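Local structure of nitroreductase family protein (Lactobacillus plantarum, 4QLX) at residues 49-53 with 54-58; 63-66 with 67-70; 101-104 with 105-109; 137-140 with 141-144; 174-177 with 178-182. The protein is an FMN-dependent enone reductase of the nitroreductase family that serves in a pathway saturating and detoxifying polyunsaturated fatty acids, probably using NADH to form 10-oxooctadecanoate. All blocks are in the same frame, centred on the assembly; numbering follows the deposited sequence.

Interaction 1 (49-53 with 54-58); sequences APSAC and NLQSW. With FMN (flavin mononucleotide), chain J; KTC (10-oxooctadecanoic acid), chain D.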
# COMPACT_ATOMS: atom_id res chain seq x y z
N ALA A 49 3.44 0.20 8.40
CA ALA A 49 3.36 -0.71 7.25
C ALA A 49 4.33 -1.91 7.34
O ALA A 49 5.38 -1.82 7.99
CB ALA A 49 3.63 0.08 5.93
N PRO A 50 3.98 -3.05 6.69
CA PRO A 50 4.91 -4.18 6.61
C PRO A 50 6.02 -3.87 5.62
O PRO A 50 5.91 -2.92 4.85
CB PRO A 50 4.02 -5.31 6.08
CG PRO A 50 3.08 -4.58 5.18
CD PRO A 50 2.75 -3.31 5.94
N SER A 51 7.08 -4.67 5.64
CA SER A 51 8.22 -4.49 4.75
C SER A 51 8.92 -5.83 4.68
O SER A 51 8.86 -6.61 5.65
CB SER A 51 9.16 -3.38 5.24
OG SER A 51 9.76 -3.74 6.48
N ALA A 52 9.56 -6.14 3.56
CA ALA A 52 10.23 -7.43 3.43
C ALA A 52 11.31 -7.56 4.50
O ALA A 52 12.14 -6.67 4.67
CB ALA A 52 10.83 -7.61 2.03
N CYS A 53 11.26 -8.66 5.24
CA CYS A 53 12.18 -8.94 6.36
C CYS A 53 12.27 -7.80 7.38
O CYS A 53 13.30 -7.64 8.05
CB CYS A 53 13.57 -9.27 5.82
SG CYS A 53 13.64 -10.88 4.99
N ASN A 54 11.19 -7.03 7.49
CA ASN A 54 11.12 -5.86 8.38
C ASN A 54 12.30 -4.91 8.21
O ASN A 54 12.69 -4.21 9.15
CB ASN A 54 10.99 -6.29 9.86
CG ASN A 54 10.42 -5.17 10.74
OD1 ASN A 54 9.67 -4.31 10.26
ND2 ASN A 54 10.79 -5.15 12.02
N LEU A 55 12.86 -4.86 7.00
CA LEU A 55 13.98 -3.97 6.70
C LEU A 55 13.53 -2.52 6.48
O LEU A 55 14.37 -1.61 6.45
CB LEU A 55 14.73 -4.47 5.46
CG LEU A 55 15.43 -5.83 5.65
CD1 LEU A 55 16.11 -6.25 4.35
CD2 LEU A 55 16.44 -5.72 6.77
N GLN A 56 12.22 -2.31 6.34
CA GLN A 56 11.66 -0.96 6.32
C GLN A 56 12.41 -0.07 5.32
O GLN A 56 12.92 1.00 5.68
CB GLN A 56 11.71 -0.36 7.73
CG GLN A 56 10.84 -1.07 8.75
CD GLN A 56 11.28 -0.76 10.18
OE1 GLN A 56 11.11 0.36 10.67
NE2 GLN A 56 11.87 -1.76 10.86
N SER A 57 12.51 -0.55 4.09
CA SER A 57 13.49 -0.05 3.13
C SER A 57 13.03 1.24 2.45
O SER A 57 13.18 1.41 1.23
CB SER A 57 13.79 -1.13 2.08
OG SER A 57 14.29 -2.34 2.70
N TRP A 58 12.49 2.15 3.25
CA TRP A 58 11.95 3.41 2.74
C TRP A 58 12.71 4.60 3.31
O TRP A 58 13.30 4.51 4.38
CB TRP A 58 10.46 3.55 3.06
CG TRP A 58 10.07 3.08 4.45
CD1 TRP A 58 10.44 3.65 5.64
CD2 TRP A 58 9.22 1.98 4.78
NE1 TRP A 58 9.87 2.97 6.69
CE2 TRP A 58 9.11 1.94 6.19
CE3 TRP A 58 8.53 1.03 4.02
CZ2 TRP A 58 8.36 0.97 6.86
CZ3 TRP A 58 7.77 0.07 4.69
CH2 TRP A 58 7.69 0.05 6.10
N1 FMN J . 6.87 -12.79 5.76
C2 FMN J . 7.19 -14.13 5.63
O2 FMN J . 7.07 -14.89 6.59
N3 FMN J . 7.68 -14.62 4.43
C4 FMN J . 7.85 -13.78 3.35
O4 FMN J . 8.28 -14.19 2.28
C4A FMN J . 7.51 -12.44 3.47
N5 FMN J . 7.67 -11.62 2.38
C5A FMN J . 7.33 -10.30 2.46
C6 FMN J . 7.48 -9.50 1.33
C7 FMN J . 7.13 -8.16 1.40
C7M FMN J . 7.29 -7.27 0.21
C8 FMN J . 6.62 -7.63 2.58
C8M FMN J . 6.26 -6.19 2.62
C9 FMN J . 6.47 -8.44 3.72
C9A FMN J . 6.82 -9.78 3.66
N10 FMN J . 6.70 -10.62 4.78
C10 FMN J . 7.02 -11.95 4.67
C1' FMN J . 6.16 -10.10 6.09
C2' FMN J . 7.26 -9.32 6.84
O2' FMN J . 8.28 -10.19 7.35
C3' FMN J . 6.65 -8.42 7.93
O3' FMN J . 5.83 -7.42 7.31
C4' FMN J . 7.67 -7.67 8.79
O4' FMN J . 8.42 -8.54 9.58
C5' FMN J . 6.98 -6.66 9.70
O5' FMN J . 6.10 -7.35 10.56
P FMN J . 4.51 -7.05 10.58
O1P FMN J . 4.24 -5.61 10.94
O2P FMN J . 3.93 -7.32 9.22
O3P FMN J . 3.91 -8.00 11.62
O1 KTC D . 6.63 -15.86 13.71
C17 KTC D . 7.79 -16.02 14.09
O KTC D . 8.10 -17.04 14.90
C16 KTC D . 8.86 -15.05 13.64
C15 KTC D . 8.46 -14.53 12.27
C14 KTC D . 9.61 -14.69 11.30
C13 KTC D . 10.11 -13.32 10.90
C12 KTC D . 9.80 -13.06 9.44
C11 KTC D . 10.91 -13.59 8.57
C10 KTC D . 11.06 -12.65 7.38
C9 KTC D . 10.36 -13.23 6.16
C8 KTC D . 10.35 -12.16 5.10
O2 KTC D . 9.91 -11.05 5.37
C7 KTC D . 10.89 -12.51 3.73
C6 KTC D . 10.66 -11.34 2.79
C5 KTC D . 10.72 -11.79 1.34
C4 KTC D . 12.11 -11.54 0.77
C3 KTC D . 12.21 -12.00 -0.68
C2 KTC D . 13.67 -12.15 -1.09
C1 KTC D . 14.49 -10.97 -0.57
C KTC D . 15.93 -11.00 -1.05
O HOH W 1 7.99 -3.29 8.31
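Ser51 and Asn54 close the flavin-binding loop of this nitroreductase fold, between helix 36-46 and strand 58-63. Two overlapping turns shape it: Asn54 N donates to Ser51 O and Leu55 N to Ala52 O, with Cys53 and Asn54 both at positive phi. Side-chain polar bonds gather at one hydroxyl. Ser51 OG, held between the backbone N and the carbonyl carbon (chi1 65°), accepts from Gln56 N at 2.8 Å and bonds water 1, which also donates to Ala49 O and Asn54 OD1. With alanine in place of Ser51, Gln56 N would probably lose this acceptor and water 1 one of its partners. Gln56 NE2 folds back to Asn54 O at 3.1 Å. Apolar contact comes from Ala49 CB, 4.1 Å from Trp58 CH2. Ala49 O and Pro50 O meet the same indole at its edge, near its plane; Pro50 O, buried there, has no polar partner. The loop also meets both ligands. Ser51 N bonds FMN O3' only weakly, and FMN is also hydrogen-bonded to Arg22 and Ser24 of the second subunit. Cys53 N donates to the product ketone, KTC O2, at 2.7 Å, while Cys53 SG lies 3.4 Å from KTC C7.

Interaction 2 (63-66 with 67-70); sequences VDTP and EAKA
Thr65 is the N-cap of helix 66-72, and its side chain caps the first turn, just after strand 58-63. Set between the backbone N and the carbonyl carbon (chi1 78°), Thr65 OG1 faces the helix start and accepts from Ala68 N at 3.0 Å, N-H...O angle 155°. Thr65 OG1 also gives a weak bond of 3.3 Å to Glu67 OE1, reached because the glutamate bends at chi2 and folds back beside Pro66. A valine in place of this threonine would probably leave Ala68 N without its capping acceptor and Glu67 free to swing out. Regular helical bonds follow, Lys69 N to Thr65 O at 2.8 Å and Ala70 N to Pro66 O at 3.1 Å. Apolar contact comes from Val63, whose CG1 touches Ala68 CB at 3.8 Å and Lys69 CG at 3.9 Å, laying the valine methyl against the first turn. Beyond CG the lysine runs extended, and its NZ bonds the backbone carbonyls of Asp85 and Ala87. Asp64 turns away from the helix to a salt bridge with Arg36. Val63 pairs through its backbone with Ile90 of strand 89-96, and Lys69 leans on that same residue, so the helix start lies against strand 89-96, next to the outer strand 58-63.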
# COMPACT_ATOMS: atom_id res chain seq x y z
N VAL A 63 9.06 18.01 1.60
CA VAL A 63 9.18 19.25 0.87
C VAL A 63 8.00 20.13 1.27
O VAL A 63 6.86 19.80 0.95
CB VAL A 63 9.17 19.00 -0.65
CG1 VAL A 63 9.36 20.30 -1.42
CG2 VAL A 63 10.24 17.99 -1.02
N ASP A 64 8.24 21.21 2.01
CA ASP A 64 7.11 22.03 2.47
C ASP A 64 7.39 23.54 2.56
O ASP A 64 6.68 24.27 3.25
CB ASP A 64 6.63 21.52 3.83
CG ASP A 64 7.59 21.87 4.94
OD1 ASP A 64 8.78 22.13 4.64
OD2 ASP A 64 7.17 21.86 6.11
N THR A 65 8.43 24.00 1.88
CA THR A 65 8.73 25.43 1.81
C THR A 65 8.81 25.86 0.36
O THR A 65 9.08 25.04 -0.53
CB THR A 65 10.07 25.79 2.54
OG1 THR A 65 11.18 25.45 1.70
CG2 THR A 65 10.18 25.09 3.88
N PRO A 66 8.56 27.16 0.09
CA PRO A 66 8.64 27.61 -1.31
C PRO A 66 10.00 27.32 -1.94
O PRO A 66 10.06 26.91 -3.11
CB PRO A 66 8.39 29.11 -1.19
CG PRO A 66 7.49 29.24 0.00
CD PRO A 66 8.00 28.20 0.98
N GLU A 67 11.07 27.48 -1.17
CA GLU A 67 12.42 27.24 -1.67
C GLU A 67 12.66 25.74 -1.94
O GLU A 67 13.32 25.36 -2.91
CB GLU A 67 13.45 27.78 -0.68
CG GLU A 67 13.34 29.28 -0.39
CD GLU A 67 12.30 29.61 0.68
OE1 GLU A 67 11.76 28.67 1.30
OE2 GLU A 67 12.01 30.81 0.89
N ALA A 68 12.13 24.90 -1.06
CA ALA A 68 12.29 23.45 -1.24
C ALA A 68 11.48 23.00 -2.46
O ALA A 68 11.92 22.12 -3.21
CB ALA A 68 11.86 22.70 0.02
N LYS A 69 10.31 23.60 -2.65
CA LYS A 69 9.44 23.24 -3.77
C LYS A 69 10.08 23.58 -5.10
O LYS A 69 10.03 22.80 -6.04
CB LYS A 69 8.08 23.94 -3.64
CG LYS A 69 7.19 23.38 -2.56
CD LYS A 69 5.78 23.97 -2.64
CE LYS A 69 4.90 23.48 -1.49
NZ LYS A 69 3.51 24.01 -1.59
N ALA A 70 10.69 24.76 -5.18
CA ALA A 70 11.32 25.21 -6.41
C ALA A 70 12.46 24.29 -6.79
O ALA A 70 12.67 23.98 -7.97
CB ALA A 70 11.81 26.66 -6.27

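Interaction 3 (101-104 with 105-109); sequences YVYR and DVWNK
Trp107 lays its CD1 over one face of the Tyr103 ring, 3.6 Å above the plane and offset toward the rim, one turn apart on helix 103-112. The two rings are oblique: the phenol and the five-membered ring of the indole have centroids 4.9 Å apart and planes at 45°. Tyr103 CG stands anti to the backbone N (chi1 -169°), which swings the ring toward the next turn, its CE1 nearest Trp107 CD1. A face of the indole carries Val106 CG1, also toward its rim. Trp107 NE1 bonds Cys53 O in the flavin loop, and Trp107 belongs to the 10-oxooctadecanoic acid pocket; Tyr103 meanwhile packs on Ile124 and Phe128 of helix 118-133. At the helix start Val102 takes the N-cap position, Val102 O accepting from Val106 N at 2.9 Å, and the two valines touch CG2 to CG2 at 4.0 Å. Arg104 and Asn108 run side by side, Asn108 ND2 3.5 Å from Arg104 CG, while Asn108 N bonds Arg104 O. Two waters link Asp105 to Tyr101 O, each donating to that oxygen: water 2 accepts from Asp105 N, and water 3 donates to Asp105 OD2 at 2.5 Å.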
# COMPACT_ATOMS: atom_id res chain seq x y z
N TYR A 101 21.89 -4.17 4.95
CA TYR A 101 23.20 -4.13 5.58
C TYR A 101 23.09 -4.46 7.08
O TYR A 101 24.02 -4.99 7.67
CB TYR A 101 23.88 -2.77 5.38
CG TYR A 101 24.48 -2.54 3.99
CD1 TYR A 101 24.30 -3.46 2.97
CD2 TYR A 101 25.23 -1.40 3.72
CE1 TYR A 101 24.85 -3.25 1.71
CE2 TYR A 101 25.79 -1.19 2.46
CZ TYR A 101 25.59 -2.11 1.45
OH TYR A 101 26.13 -1.90 0.19
N VAL A 102 21.94 -4.15 7.69
CA VAL A 102 21.76 -4.39 9.12
C VAL A 102 20.96 -5.65 9.42
O VAL A 102 20.60 -5.89 10.58
CB VAL A 102 21.05 -3.20 9.81
CG1 VAL A 102 21.95 -1.98 9.83
CG2 VAL A 102 19.75 -2.88 9.13
N TYR A 103 20.69 -6.46 8.40
CA TYR A 103 19.81 -7.63 8.51
C TYR A 103 20.18 -8.49 9.72
O TYR A 103 19.34 -8.73 10.60
CB TYR A 103 19.87 -8.47 7.23
CG TYR A 103 18.82 -9.57 7.14
CD1 TYR A 103 18.84 -10.67 7.99
CD2 TYR A 103 17.83 -9.51 6.18
CE1 TYR A 103 17.87 -11.67 7.91
CE2 TYR A 103 16.87 -10.50 6.08
CZ TYR A 103 16.90 -11.58 6.95
OH TYR A 103 15.93 -12.55 6.85
N ARG A 104 21.42 -8.96 9.77
CA ARG A 104 21.85 -9.90 10.80
C ARG A 104 21.71 -9.33 12.22
O ARG A 104 21.30 -10.04 13.14
CB ARG A 104 23.29 -10.34 10.56
CG ARG A 104 23.80 -11.35 11.59
CD ARG A 104 25.23 -11.77 11.28
NE ARG A 104 25.37 -12.24 9.91
CZ ARG A 104 25.13 -13.50 9.53
NH1 ARG A 104 24.72 -14.40 10.41
NH2 ARG A 104 25.30 -13.85 8.26
N ASP A 105 22.05 -8.06 12.39
CA ASP A 105 22.00 -7.41 13.70
C ASP A 105 20.56 -7.23 14.16
O ASP A 105 20.21 -7.50 15.32
CB ASP A 105 22.69 -6.05 13.66
CG ASP A 105 24.20 -6.17 13.57
OD1 ASP A 105 24.75 -7.16 14.09
OD2 ASP A 105 24.83 -5.26 12.98
N VAL A 106 19.73 -6.77 13.24
CA VAL A 106 18.31 -6.56 13.46
C VAL A 106 17.55 -7.82 13.91
O VAL A 106 16.79 -7.78 14.89
CB VAL A 106 17.67 -5.98 12.19
CG1 VAL A 106 16.27 -6.49 12.00
CG2 VAL A 106 17.71 -4.45 12.23
N TRP A 107 17.75 -8.93 13.22
CA TRP A 107 17.04 -10.14 13.61
C TRP A 107 17.71 -10.80 14.84
O TRP A 107 17.05 -11.52 15.59
CB TRP A 107 16.90 -11.09 12.41
CG TRP A 107 15.80 -10.57 11.53
CD1 TRP A 107 15.92 -9.89 10.35
CD2 TRP A 107 14.40 -10.61 11.83
NE1 TRP A 107 14.67 -9.52 9.88
CE2 TRP A 107 13.72 -9.96 10.77
CE3 TRP A 107 13.65 -11.15 12.88
CZ2 TRP A 107 12.34 -9.84 10.74
CZ3 TRP A 107 12.27 -11.02 12.85
CH2 TRP A 107 11.63 -10.37 11.78
N ASN A 108 18.98 -10.50 15.07
CA ASN A 108 19.62 -10.93 16.32
C ASN A 108 19.01 -10.22 17.53
O ASN A 108 18.94 -10.79 18.62
CB ASN A 108 21.13 -10.69 16.29
CG ASN A 108 21.87 -11.76 15.51
OD1 ASN A 108 21.40 -12.89 15.36
ND2 ASN A 108 23.05 -11.41 14.99
N LYS A 109 18.57 -8.98 17.34
CA LYS A 109 18.01 -8.19 18.43
C LYS A 109 16.69 -8.81 18.87
O LYS A 109 16.38 -8.86 20.06
CB LYS A 109 17.82 -6.72 18.03
CG LYS A 109 16.38 -6.35 17.65
CD LYS A 109 16.26 -5.00 16.97
CE LYS A 109 15.00 -4.96 16.10
NZ LYS A 109 14.85 -6.13 15.21
O HOH W 2 24.08 -6.81 10.29
O HOH W 3 25.22 -4.44 10.63

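Interaction 4 (137-140 with 141-144); sequences PDFL and KFDA. With KTC (10-oxooctadecanoic acid), chain D.
Phe139 and Phe142 stand three residues apart near the start of the long helix 137-161, and the first of them closes the tail end of the product pocket. The terminal methyl of 10-oxooctadecanoic acid, KTC C, meets the Phe139 ring at its edge, near the ring plane, 3.5 Å from Phe139 CE2. Phe139 CE1 also touches Phe142 CD2 at 3.9 Å; the rings are oblique, planes at 36° and centroids 5.7 Å apart. In both residues CG lies anti to the backbone N (chi1 -168° in Phe139, 168° in Phe142), which sends the two rings out along the same flank of the helix. Phe174 of the second subunit meets the Phe139 ring edge-to-face, placing an aromatic group from across the dimer beside the product tail. One shell further out, Asp143 OD2 comes within 4.2 Å of KTC C1, and it is hydrogen-bonded to the hydroxyl of Tyr132, itself a pocket residue. The backbone sets these groups: Asp143 N donates to Phe139 O and Phe142 N to Asp138 O in regular helical bonds, while Phe139 N bonds Thr136 OG1 just ahead of the helix. Farther from the product along the subunit interface, Asp138 lies close to its like-charged counterpart in the second subunit, and it packs on Lys141 of that subunit. Water 4 bridges within the turn, donating to Leu140 O at 2.8 Å and to Asp143 OD1 at 2.9 Å.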
# COMPACT_ATOMS: atom_id res chain seq x y z
N PRO A 137 21.45 -5.56 -8.47
CA PRO A 137 20.90 -4.23 -8.23
C PRO A 137 19.40 -4.14 -8.55
O PRO A 137 18.63 -3.60 -7.74
CB PRO A 137 21.72 -3.34 -9.17
CG PRO A 137 23.05 -4.04 -9.22
CD PRO A 137 22.73 -5.50 -9.21
N ASP A 138 19.00 -4.67 -9.70
CA ASP A 138 17.60 -4.65 -10.13
C ASP A 138 16.69 -5.22 -9.03
O ASP A 138 15.66 -4.64 -8.69
CB ASP A 138 17.43 -5.43 -11.45
CG ASP A 138 15.97 -5.69 -11.82
OD1 ASP A 138 15.47 -5.04 -12.77
OD2 ASP A 138 15.32 -6.57 -11.19
N PHE A 139 17.09 -6.35 -8.44
CA PHE A 139 16.25 -6.99 -7.44
C PHE A 139 16.18 -6.24 -6.11
O PHE A 139 15.17 -6.28 -5.43
CB PHE A 139 16.70 -8.42 -7.18
CG PHE A 139 15.71 -9.21 -6.37
CD1 PHE A 139 14.58 -9.75 -6.98
CD2 PHE A 139 15.88 -9.37 -5.00
CE1 PHE A 139 13.66 -10.47 -6.24
CE2 PHE A 139 14.95 -10.08 -4.26
CZ PHE A 139 13.84 -10.63 -4.87
N LEU A 140 17.27 -5.60 -5.72
CA LEU A 140 17.24 -4.76 -4.53
C LEU A 140 16.34 -3.55 -4.76
O LEU A 140 15.69 -3.08 -3.84
CB LEU A 140 18.65 -4.30 -4.13
CG LEU A 140 19.63 -5.38 -3.66
CD1 LEU A 140 21.00 -4.77 -3.41
CD2 LEU A 140 19.11 -6.04 -2.41
N LYS A 141 16.34 -3.04 -5.98
CA LYS A 141 15.51 -1.88 -6.32
C LYS A 141 14.03 -2.28 -6.31
O LYS A 141 13.17 -1.56 -5.81
CB LYS A 141 15.92 -1.31 -7.69
CG LYS A 141 14.90 -0.36 -8.28
CD LYS A 141 15.27 0.10 -9.68
CE LYS A 141 14.08 0.79 -10.35
NZ LYS A 141 14.45 1.44 -11.64
N PHE A 142 13.75 -3.47 -6.85
CA PHE A 142 12.43 -4.07 -6.85
C PHE A 142 11.91 -4.27 -5.42
O PHE A 142 10.78 -3.89 -5.09
CB PHE A 142 12.49 -5.40 -7.61
CG PHE A 142 11.27 -6.28 -7.45
CD1 PHE A 142 10.13 -6.05 -8.22
CD2 PHE A 142 11.28 -7.34 -6.56
CE1 PHE A 142 9.02 -6.87 -8.08
CE2 PHE A 142 10.16 -8.16 -6.42
CZ PHE A 142 9.03 -7.92 -7.18
N ASP A 143 12.75 -4.87 -4.58
CA ASP A 143 12.45 -5.07 -3.17
C ASP A 143 12.15 -3.74 -2.47
O ASP A 143 11.15 -3.59 -1.76
CB ASP A 143 13.62 -5.79 -2.49
CG ASP A 143 13.42 -5.97 -0.99
OD1 ASP A 143 13.77 -5.05 -0.20
OD2 ASP A 143 12.96 -7.06 -0.58
N ALA A 144 13.03 -2.77 -2.67
CA ALA A 144 12.85 -1.50 -1.99
C ALA A 144 11.60 -0.79 -2.54
O ALA A 144 10.88 -0.13 -1.79
CB ALA A 144 14.09 -0.62 -2.15
O1 KTC D . 6.63 -15.86 13.71
C17 KTC D . 7.79 -16.02 14.09
O KTC D . 8.10 -17.04 14.90
C16 KTC D . 8.86 -15.05 13.64
C15 KTC D . 8.46 -14.53 12.27
C14 KTC D . 9.61 -14.69 11.30
C13 KTC D . 10.11 -13.32 10.90
C12 KTC D . 9.80 -13.06 9.44
C11 KTC D . 10.91 -13.59 8.57
C10 KTC D . 11.06 -12.65 7.38
C9 KTC D . 10.36 -13.23 6.16
C8 KTC D . 10.35 -12.16 5.10
O2 KTC D . 9.91 -11.05 5.37
C7 KTC D . 10.89 -12.51 3.73
C6 KTC D . 10.66 -11.34 2.79
C5 KTC D . 10.72 -11.79 1.34
C4 KTC D . 12.11 -11.54 0.77
C3 KTC D . 12.21 -12.00 -0.68
C2 KTC D . 13.67 -12.15 -1.09
C1 KTC D . 14.49 -10.97 -0.57
C KTC D . 15.93 -11.00 -1.05
O HOH W 4 16.16 -3.63 -1.11

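Interaction 5 (174-177 with 178-182); sequences FEKM and IPTLG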
# COMPACT_ATOMS: atom_id res chain seq x y z
N PHE A 174 13.28 10.60 -13.39
CA PHE A 174 13.86 9.53 -12.60
C PHE A 174 15.38 9.55 -12.57
O PHE A 174 15.99 9.00 -11.66
CB PHE A 174 13.37 8.18 -13.11
CG PHE A 174 11.97 7.86 -12.68
CD1 PHE A 174 11.73 7.24 -11.46
CD2 PHE A 174 10.89 8.17 -13.49
CE1 PHE A 174 10.44 6.95 -11.05
CE2 PHE A 174 9.59 7.87 -13.09
CZ PHE A 174 9.37 7.26 -11.87
N GLU A 175 16.00 10.21 -13.54
CA GLU A 175 17.46 10.29 -13.56
C GLU A 175 17.96 11.47 -12.72
O GLU A 175 19.14 11.54 -12.42
CB GLU A 175 17.99 10.40 -15.00
CG GLU A 175 17.43 9.35 -15.97
CD GLU A 175 16.00 9.65 -16.46
OE1 GLU A 175 15.57 10.82 -16.39
OE2 GLU A 175 15.31 8.70 -16.90
N LYS A 176 17.06 12.36 -12.32
CA LYS A 176 17.45 13.60 -11.63
C LYS A 176 16.97 13.71 -10.19
O LYS A 176 17.51 14.51 -9.42
CB LYS A 176 16.92 14.83 -12.39
CG LYS A 176 17.79 15.29 -13.52
CD LYS A 176 17.23 16.56 -14.14
CE LYS A 176 17.16 17.69 -13.13
NZ LYS A 176 16.56 18.92 -13.72
N MET A 177 15.95 12.93 -9.83
CA MET A 177 15.29 13.14 -8.54
C MET A 177 16.21 12.91 -7.34
O MET A 177 16.23 13.72 -6.42
CB MET A 177 14.06 12.24 -8.41
CG MET A 177 13.30 12.43 -7.09
SD MET A 177 12.77 14.14 -6.74
CE MET A 177 11.41 14.33 -7.89
N ILE A 178 16.98 11.83 -7.35
CA ILE A 178 17.81 11.52 -6.19
C ILE A 178 18.86 12.62 -5.96
O ILE A 178 19.00 13.09 -4.82
CB ILE A 178 18.50 10.13 -6.32
CG1 ILE A 178 17.45 9.02 -6.26
CG2 ILE A 178 19.53 9.93 -5.21
CD1 ILE A 178 16.61 9.02 -4.99
N PRO A 179 19.58 13.05 -7.01
CA PRO A 179 20.54 14.12 -6.72
C PRO A 179 19.86 15.43 -6.35
O PRO A 179 20.37 16.14 -5.48
CB PRO A 179 21.31 14.25 -8.04
CG PRO A 179 21.15 12.93 -8.71
CD PRO A 179 19.76 12.51 -8.37
N THR A 180 18.73 15.73 -6.98
CA THR A 180 17.92 16.90 -6.63
C THR A 180 17.55 16.91 -5.15
O THR A 180 17.49 17.97 -4.53
CB THR A 180 16.62 16.95 -7.48
OG1 THR A 180 16.95 17.16 -8.85
CG2 THR A 180 15.70 18.08 -7.01
N LEU A 181 17.32 15.74 -4.57
CA LEU A 181 16.97 15.65 -3.15
C LEU A 181 18.22 15.63 -2.26
O LEU A 181 18.12 15.67 -1.03
CB LEU A 181 16.12 14.41 -2.89
CG LEU A 181 14.76 14.32 -3.59
CD1 LEU A 181 14.07 13.00 -3.29
CD2 LEU A 181 13.86 15.48 -3.20
N GLY A 182 19.40 15.56 -2.88
CA GLY A 182 20.65 15.54 -2.14
C GLY A 182 20.90 14.19 -1.49
O GLY A 182 21.66 14.08 -0.54
O HOH W 5 17.30 9.68 -9.52
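Ile178 follows directly on Met177, and its backbone N donates to water 5, 3.1 Å away, which in turn donates to Phe174 O at 2.6 Å; the water thus links the loop to the start of the helix. The Ile178 side chain packs on Tyr188 and Pro190 of strand 188-197. Pro179 has no N-H to offer, and its CD rests 3.2 Å from Lys176 O. Thr180 brings two donors to that same oxygen. Thr180 N lies nearly in line with the carbonyl, 3.0 Å from Lys176 O, and Thr180 OG1, 2.8 Å from that oxygen, comes from above the carbonyl plane. The hydroxyl gets there because OG1 stands beside the backbone N, opposite the carbonyl carbon (chi1 -65°), and bends back over the preceding turn. This is the first turn of the short helix 177-181, which packs against helix 66-72 and strands 89-96 and 188-197. Leu181 N continues the pattern with a bond to Met177 O at 2.9 Å. The Leu181 side chain crosses that of Met177, Leu181 CG 3.7 Å from Met177 SD; the thioether, bent at chi2 and chi3, also packs on Phe72, Phe92 and Pro190. Gly182 leaves the helix in a Schellman motif, at phi 75°, and its N donates to Pro179 O at 2.8 Å.

How the interactions relate
Interactions 1, 3 and 4 surround one flavin and product site. The bond from Trp107 NE1 to Cys53 O, 3.0 Å long, ties interaction 3 to interaction 1, and Cys53 SG packs on Tyr103 OH at 3.4 Å. Ala52 CB touches Asp143 OD2 of interaction 4 at 3.4 Å. Interactions 1 and 4 also meet different parts of the product, the ketone and the tail. Interactions 2 and 5 lie elsewhere on the chain, centres 15 Å apart and nearest atoms about 5 Å; interaction 2 is about 28 Å from interaction 1, centre to centre. Across the dimer the second subunit's Phe174, the residue that begins interaction 5, meets Phe139 of interaction 4 at the product tail.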